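Local coordinates for protein RNA-dependent RNA polymerase (Taggert virus, PDB 6DX3) that carries a viral OTU (ovarian tumor) domain, a papain-like cysteine protease that probably removes ubiquitin from proteins of the infected host cell, at residues R66-A69 against G70-D74; E84-N87 against G88-A91; I93-P96 against N97-G100; V105-F108 against S109-A112. One frame throughout, in Å; residues are numbered along the deposited sequence.

Contact 1 of 4, residues R66-A69 against G70-D74; sequences REAA and GLFWD
With chi1 at -61°, F72 holds its CG beside its own backbone N and anti to its carbonyl carbon, which brings the ring back along the helix to A68. There CD2 comes within 3.2 Å of A68 O, the oxygen lying at the ring edge near its plane, while the same CD2 is 4.5 Å from A68 CB. L71 rests its CG 3.3 Å from E67 O. W73 turns the other way, its CG anti to the backbone N (chi1 -179°): CB stays near A69 O, at 3.1 Å, and the indole points off toward helix 86-93.

The backbone bonds shift from four-residue to weak three-residue steps, in keeping with the 3-10 segment that begins at W73. G70 N donates to R66 O at 3.2 Å and F72 N to A68 O at 3.0 Å, both four-residue steps. L71 N divides weakly between E67 O and A68 O, and F72 N adds a weak bond to A69 O.

Helix 57-72 packs against two others: A68 and F72 lie on helix 102-112, W73 meets L86 and the ring of Y89 on helix 86-93, and A69 touches both helices.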
# COMPACT_ATOMS: atom_id res chain seq x y z
N ARG A 66 -9.75 8.74 4.11
CA ARG A 66 -11.15 9.15 4.03
C ARG A 66 -11.32 10.45 3.26
O ARG A 66 -12.24 10.57 2.44
CB ARG A 66 -11.74 9.28 5.44
CG ARG A 66 -13.13 9.92 5.46
CD ARG A 66 -13.73 9.94 6.85
NE ARG A 66 -12.90 10.70 7.78
CZ ARG A 66 -13.00 10.62 9.10
NH1 ARG A 66 -13.88 9.81 9.67
NH2 ARG A 66 -12.20 11.35 9.87
N GLU A 67 -10.46 11.44 3.51
CA GLU A 67 -10.53 12.67 2.75
C GLU A 67 -10.05 12.47 1.31
O GLU A 67 -10.58 13.10 0.39
CB GLU A 67 -9.73 13.78 3.44
CG GLU A 67 -10.40 14.33 4.69
CD GLU A 67 -9.51 15.25 5.49
OE1 GLU A 67 -9.04 16.27 4.93
OE2 GLU A 67 -9.27 14.97 6.68
N ALA A 68 -9.06 11.60 1.11
CA ALA A 68 -8.62 11.29 -0.24
C ALA A 68 -9.74 10.64 -1.05
O ALA A 68 -9.90 10.91 -2.24
CB ALA A 68 -7.39 10.38 -0.21
N ALA A 69 -10.52 9.76 -0.40
CA ALA A 69 -11.66 9.15 -1.08
C ALA A 69 -12.69 10.19 -1.49
O ALA A 69 -13.20 10.16 -2.61
CB ALA A 69 -12.30 8.10 -0.17
N GLY A 70 -12.99 11.14 -0.60
CA GLY A 70 -13.94 12.18 -0.94
C GLY A 70 -13.46 13.11 -2.04
O GLY A 70 -14.28 13.69 -2.75
N LEU A 71 -12.14 13.25 -2.19
CA LEU A 71 -11.60 14.15 -3.20
C LEU A 71 -11.52 13.50 -4.57
O LEU A 71 -11.72 14.17 -5.60
CB LEU A 71 -10.21 14.64 -2.78
CG LEU A 71 -10.06 15.66 -1.65
CD1 LEU A 71 -8.63 15.64 -1.14
CD2 LEU A 71 -10.43 17.05 -2.12
N PHE A 72 -11.23 12.20 -4.62
CA PHE A 72 -10.84 11.54 -5.87
C PHE A 72 -11.78 10.41 -6.27
O PHE A 72 -11.47 9.69 -7.23
CB PHE A 72 -9.42 11.00 -5.75
CG PHE A 72 -8.37 12.07 -5.51
CD1 PHE A 72 -7.99 12.93 -6.52
CD2 PHE A 72 -7.77 12.19 -4.27
CE1 PHE A 72 -7.03 13.89 -6.31
CE2 PHE A 72 -6.81 13.16 -4.04
CZ PHE A 72 -6.44 14.01 -5.06
N TRP A 73 -12.92 10.24 -5.59
CA TRP A 73 -13.80 9.12 -5.88
C TRP A 73 -14.25 9.12 -7.33
O TRP A 73 -14.18 8.10 -8.02
CB TRP A 73 -15.01 9.14 -4.95
CG TRP A 73 -15.95 7.99 -5.18
CD1 TRP A 73 -17.03 7.97 -6.02
CD2 TRP A 73 -15.89 6.69 -4.57
NE1 TRP A 73 -17.65 6.74 -5.96
CE2 TRP A 73 -16.97 5.94 -5.08
CE3 TRP A 73 -15.04 6.10 -3.64
CZ2 TRP A 73 -17.21 4.63 -4.69
CZ3 TRP A 73 -15.28 4.79 -3.25
CH2 TRP A 73 -16.36 4.07 -3.78
N ASP A 74 -14.72 10.28 -7.82
CA ASP A 74 -15.32 10.35 -9.15
C ASP A 74 -14.31 10.25 -10.28
O ASP A 74 -14.73 10.20 -11.44
CB ASP A 74 -16.11 11.65 -9.29
CG ASP A 74 -17.20 11.79 -8.25
OD1 ASP A 74 -17.85 10.78 -7.93
OD2 ASP A 74 -17.39 12.92 -7.75

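Contact 2 of 4, residues E84-N87 against G88-A91; sequences EDLN and GYLA
L86 meets L90 one turn further along the helix, and its side chain can be followed outward. From CB the chain leads to CG, anti to the backbone N (chi1 179°), which comes to 4.1 Å from L90 CD1. CD1 then bends back and lies 3.9 Å from L90 CG, also marginally touching the Y89 ring at CD2. Along the backbone, L90 N donates to L86 O at 3.0 Å in a nearly straight bond (169°).

The helix start is capped by D85, the N-cap residue. Its OD1 accepts from G88 N at 3.0 Å, the donor standing above the carboxylate plane, while D85 O takes Y89 N at 2.8 Å. One residue thus serves two amides of the first turn through side chain and backbone.

E84 reaches the Y89 ring with OE1 in plane at the edge, 3.9 Å from CD1, its carboxylate turned 83° from the ring; its OE2 forms a salt bridge with R92. Y89 OH bonds to E104, near the start of helix 102-112, and L86, Y89 and L90 all rest on A69 of helix 57-72.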
# COMPACT_ATOMS: atom_id res chain seq x y z
N GLU A 84 -19.92 -0.34 -4.59
CA GLU A 84 -20.35 0.59 -3.56
C GLU A 84 -20.37 2.01 -4.12
O GLU A 84 -19.79 2.29 -5.18
CB GLU A 84 -19.42 0.54 -2.34
CG GLU A 84 -19.37 -0.79 -1.61
CD GLU A 84 -18.10 -0.94 -0.79
OE1 GLU A 84 -17.01 -0.64 -1.32
OE2 GLU A 84 -18.19 -1.36 0.38
N ASP A 85 -21.04 2.90 -3.40
CA ASP A 85 -20.90 4.32 -3.61
C ASP A 85 -19.99 4.89 -2.52
O ASP A 85 -19.52 4.18 -1.63
CB ASP A 85 -22.26 5.01 -3.65
CG ASP A 85 -23.06 4.81 -2.38
OD1 ASP A 85 -22.62 4.04 -1.50
OD2 ASP A 85 -24.15 5.42 -2.27
N LEU A 86 -19.75 6.20 -2.58
CA LEU A 86 -18.81 6.82 -1.65
C LEU A 86 -19.31 6.72 -0.21
O LEU A 86 -18.54 6.40 0.70
CB LEU A 86 -18.56 8.27 -2.04
CG LEU A 86 -17.61 9.09 -1.16
CD1 LEU A 86 -16.24 8.42 -1.05
CD2 LEU A 86 -17.48 10.50 -1.71
N ASN A 87 -20.60 6.98 0.01
CA ASN A 87 -21.14 6.96 1.37
C ASN A 87 -21.06 5.57 1.98
O ASN A 87 -20.74 5.42 3.17
CB ASN A 87 -22.59 7.44 1.37
CG ASN A 87 -22.72 8.90 1.00
OD1 ASN A 87 -23.52 9.27 0.14
ND2 ASN A 87 -21.93 9.75 1.65
N GLY A 88 -21.36 4.53 1.19
CA GLY A 88 -21.26 3.17 1.70
C GLY A 88 -19.83 2.69 1.83
O GLY A 88 -19.51 1.90 2.73
N TYR A 89 -18.94 3.17 0.95
CA TYR A 89 -17.53 2.80 1.04
C TYR A 89 -16.91 3.34 2.33
O TYR A 89 -16.23 2.61 3.05
CB TYR A 89 -16.79 3.32 -0.19
CG TYR A 89 -15.28 3.32 -0.07
CD1 TYR A 89 -14.54 2.16 -0.29
CD2 TYR A 89 -14.59 4.49 0.24
CE1 TYR A 89 -13.16 2.16 -0.19
CE2 TYR A 89 -13.21 4.50 0.34
CZ TYR A 89 -12.50 3.34 0.12
OH TYR A 89 -11.13 3.34 0.22
N LEU A 90 -17.16 4.62 2.63
CA LEU A 90 -16.61 5.22 3.84
C LEU A 90 -17.18 4.57 5.09
O LEU A 90 -16.47 4.39 6.09
CB LEU A 90 -16.87 6.73 3.85
CG LEU A 90 -16.18 7.57 2.77
CD1 LEU A 90 -16.63 9.02 2.84
CD2 LEU A 90 -14.66 7.47 2.88
N ALA A 91 -18.47 4.20 5.06
CA ALA A 91 -19.08 3.57 6.23
C ALA A 91 -18.42 2.24 6.56
O ALA A 91 -18.42 1.82 7.72
CB ALA A 91 -20.58 3.39 6.00

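Contact 3 of 4, residues I93-P96 against N97-G100; sequences IMKP and NEWG
K95 and E98 meet at their CB atoms, 3.9 Å apart, across a tight turn, and from there the two chains part. The K95 chain runs extended before bending at chi4, taking NZ to a weak bond with A91 O. In E98, CG is anti to the backbone N (chi1 -179°) and lies 4.3 Å from I93 CA; the bend at chi2 (75°) then turns the carboxylate toward the water bound to P96 O. As a result K95 NZ and E98 OE1 remain 6.5 Å apart, opposite charges without contact.

Between these residues E98 N donates to K95 O, a weak bond of 3.3 Å, and E98 CB lies equally near that oxygen. K62 of helix 57-72 also donates to K95 O through NZ.

Two waters tie the loop together. One gives its hydrogens to I93 O, at 2.6 Å, and to E98 O; the other donates to P96 O and to E98 OE1, the latter at 3.0 Å, so the bent carboxylate is bound back to the turn.

The four residues K95 to E98 form a type II beta turn, with P96 at its second position and N97 at its third in a left-handed conformation (phi 61°). It reverses the chain in the loop joining helices 86-93 and 102-112.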
# COMPACT_ATOMS: atom_id res chain seq x y z
N ILE A 93 -14.94 1.25 5.45
CA ILE A 93 -13.51 1.34 5.73
C ILE A 93 -13.22 2.15 6.99
O ILE A 93 -12.14 2.00 7.57
CB ILE A 93 -12.75 1.93 4.53
CG1 ILE A 93 -13.16 3.39 4.30
CG2 ILE A 93 -13.01 1.10 3.28
CD1 ILE A 93 -12.07 4.22 3.64
N MET A 94 -14.15 2.98 7.43
CA MET A 94 -13.96 3.75 8.66
C MET A 94 -14.30 2.95 9.91
O MET A 94 -14.17 3.49 11.01
CB MET A 94 -14.80 5.03 8.61
CG MET A 94 -14.26 6.06 7.64
SD MET A 94 -12.61 6.63 8.11
CE MET A 94 -11.58 5.84 6.90
N LYS A 95 -14.72 1.70 9.77
CA LYS A 95 -14.94 0.86 10.93
C LYS A 95 -13.60 0.56 11.61
O LYS A 95 -12.59 0.37 10.93
CB LYS A 95 -15.62 -0.45 10.53
CG LYS A 95 -17.08 -0.31 10.17
CD LYS A 95 -17.68 -1.66 9.80
CE LYS A 95 -19.16 -1.72 10.11
NZ LYS A 95 -19.94 -0.78 9.26
N PRO A 96 -13.57 0.53 12.94
CA PRO A 96 -12.32 0.19 13.64
C PRO A 96 -11.88 -1.22 13.30
O PRO A 96 -12.69 -2.15 13.21
CB PRO A 96 -12.69 0.33 15.12
CG PRO A 96 -13.91 1.19 15.14
CD PRO A 96 -14.66 0.86 13.88
N ASN A 97 -10.57 -1.38 13.11
CA ASN A 97 -9.92 -2.66 12.82
C ASN A 97 -10.42 -3.30 11.53
O ASN A 97 -10.33 -4.52 11.36
CB ASN A 97 -10.08 -3.64 13.99
CG ASN A 97 -8.95 -3.54 14.99
OD1 ASN A 97 -7.82 -3.94 14.71
ND2 ASN A 97 -9.25 -3.01 16.16
N GLU A 98 -10.93 -2.50 10.60
CA GLU A 98 -11.42 -3.01 9.33
C GLU A 98 -10.28 -3.10 8.32
O GLU A 98 -9.44 -2.20 8.24
CB GLU A 98 -12.54 -2.12 8.79
CG GLU A 98 -13.14 -2.58 7.47
CD GLU A 98 -14.06 -3.78 7.62
OE1 GLU A 98 -14.37 -4.18 8.76
OE2 GLU A 98 -14.47 -4.33 6.57
N TRP A 99 -10.27 -4.19 7.56
CA TRP A 99 -9.17 -4.47 6.64
C TRP A 99 -9.05 -3.39 5.57
O TRP A 99 -10.03 -3.06 4.89
CB TRP A 99 -9.39 -5.83 5.98
CG TRP A 99 -9.16 -6.98 6.88
CD1 TRP A 99 -10.10 -7.86 7.34
CD2 TRP A 99 -7.91 -7.40 7.44
NE1 TRP A 99 -9.51 -8.80 8.15
CE2 TRP A 99 -8.17 -8.54 8.23
CE3 TRP A 99 -6.61 -6.92 7.36
CZ2 TRP A 99 -7.16 -9.20 8.92
CZ3 TRP A 99 -5.61 -7.58 8.05
CH2 TRP A 99 -5.89 -8.71 8.82
N GLY A 100 -7.84 -2.84 5.42
CA GLY A 100 -7.55 -2.00 4.27
C GLY A 100 -7.16 -2.83 3.06
O GLY A 100 -6.77 -3.99 3.16
O HOH W 1 -10.52 0.21 6.65
O HOH W 2 -13.98 -4.35 11.73

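Contact 4 of 4, residues V105-F108 against S109-A112; sequences VNFF and SQKA
N106 O receives two donors from the next turn of the helix: S109 OG at 2.6 Å and Q110 N at 3.2 Å. Both arrive from the same face of the carbonyl plane, the hydroxyl 35° out of it. S109 can do this because its OG sits between its own backbone N and carbonyl carbon (chi1 60°), folded back over the helix. The hydroxyl therefore spends its proton on the main chain.

The N106 and Q110 side chains add a second link, Q110 NE2 donating to N106 OD1 at 3.0 Å with the amide planes 52° apart. Each amide has a further partner: N106 ND2 binds E78 OE2, and Q110 NE2 also bonds T76 OG1. K111 NZ is satisfied by Q64 of helix 57-72.

Main-chain bonds continue the series, S109 N to V105 O at 2.9 Å and A112 N to F108 O at 2.7 Å. On the apolar side A112 CB stands over one face of the F108 ring, offset toward the rim and 4.0 Å from its centroid, a CH-pi contact.

Chemically the helix is divided: the N106 and Q110 amides bond each other and the loop carrying T76 and E78, and the S109 hydroxyl is spent within the helix, while V105, F107 and F108 supply apolar surface to the interior.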
# COMPACT_ATOMS: atom_id res chain seq x y z
N VAL A 105 -4.81 2.19 -0.67
CA VAL A 105 -3.49 2.61 -1.13
C VAL A 105 -3.62 3.56 -2.31
O VAL A 105 -2.92 4.57 -2.40
CB VAL A 105 -2.63 1.39 -1.49
CG1 VAL A 105 -1.29 1.84 -2.06
CG2 VAL A 105 -2.43 0.49 -0.29
N ASN A 106 -4.52 3.23 -3.24
CA ASN A 106 -4.79 4.09 -4.39
C ASN A 106 -5.09 5.52 -3.95
O ASN A 106 -4.46 6.47 -4.42
CB ASN A 106 -5.96 3.51 -5.19
CG ASN A 106 -6.08 4.11 -6.58
OD1 ASN A 106 -5.80 5.30 -6.79
ND2 ASN A 106 -6.52 3.30 -7.54
N PHE A 107 -6.03 5.68 -3.01
CA PHE A 107 -6.42 7.02 -2.58
C PHE A 107 -5.29 7.72 -1.83
O PHE A 107 -5.07 8.92 -2.04
CB PHE A 107 -7.68 6.94 -1.71
CG PHE A 107 -8.94 6.79 -2.51
CD1 PHE A 107 -9.16 7.56 -3.64
CD2 PHE A 107 -9.91 5.86 -2.13
CE1 PHE A 107 -10.32 7.42 -4.37
CE2 PHE A 107 -11.07 5.72 -2.87
CZ PHE A 107 -11.28 6.50 -3.99
N PHE A 108 -4.57 7.01 -0.96
CA PHE A 108 -3.50 7.65 -0.21
C PHE A 108 -2.37 8.11 -1.13
O PHE A 108 -1.81 9.19 -0.93
CB PHE A 108 -2.96 6.70 0.86
CG PHE A 108 -1.82 7.28 1.65
CD1 PHE A 108 -2.04 8.22 2.64
CD2 PHE A 108 -0.51 6.88 1.39
CE1 PHE A 108 -0.99 8.75 3.36
CE2 PHE A 108 0.54 7.40 2.11
CZ PHE A 108 0.31 8.34 3.10
N SER A 109 -2.03 7.29 -2.12
CA SER A 109 -0.98 7.66 -3.07
C SER A 109 -1.35 8.93 -3.82
O SER A 109 -0.48 9.77 -4.10
CB SER A 109 -0.72 6.52 -4.04
OG SER A 109 -1.89 6.21 -4.77
N GLN A 110 -2.63 9.08 -4.17
CA GLN A 110 -3.09 10.31 -4.82
C GLN A 110 -3.00 11.50 -3.88
O GLN A 110 -2.59 12.59 -4.29
CB GLN A 110 -4.52 10.14 -5.32
CG GLN A 110 -4.70 9.09 -6.42
CD GLN A 110 -6.07 9.15 -7.05
OE1 GLN A 110 -6.45 10.17 -7.63
NE2 GLN A 110 -6.82 8.07 -6.94
N LYS A 111 -3.41 11.32 -2.62
CA LYS A 111 -3.43 12.43 -1.67
C LYS A 111 -2.02 12.83 -1.27
O LYS A 111 -1.68 14.03 -1.26
CB LYS A 111 -4.24 12.05 -0.44
CG LYS A 111 -4.36 13.15 0.62
CD LYS A 111 -5.58 14.03 0.36
CE LYS A 111 -6.06 14.69 1.65
NZ LYS A 111 -5.05 15.60 2.24
N ALA A 112 -1.17 11.86 -0.93
CA ALA A 112 0.18 12.16 -0.47
C ALA A 112 1.17 12.37 -1.60
O ALA A 112 2.30 12.79 -1.33
CB ALA A 112 0.68 11.04 0.44

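How the contacts relate
Contact 4 lies wholly within a helix, contact 1 at the C-terminal end of one and contact 2 at the start of another, whereas contact 3 is the loop between the helices of contacts 2 and 4. Contacts 1 and 4 are partly buried, contact 4 lying nearer the chain's centre, about 9 Å from it; contacts 2 and 3 are at the surface. Contact 1 touches all three others: A68 CB meets K111 CB at 3.6 Å, W73 CZ2 meets E84 O at 3.5 Å, and R66 CD touches M94 SD. Chemistry follows place: weak three-residue bonds in contact 1, an aspartate cap in contact 2, water bridges in contact 3, and paired amides with a CH-pi contact in contact 4.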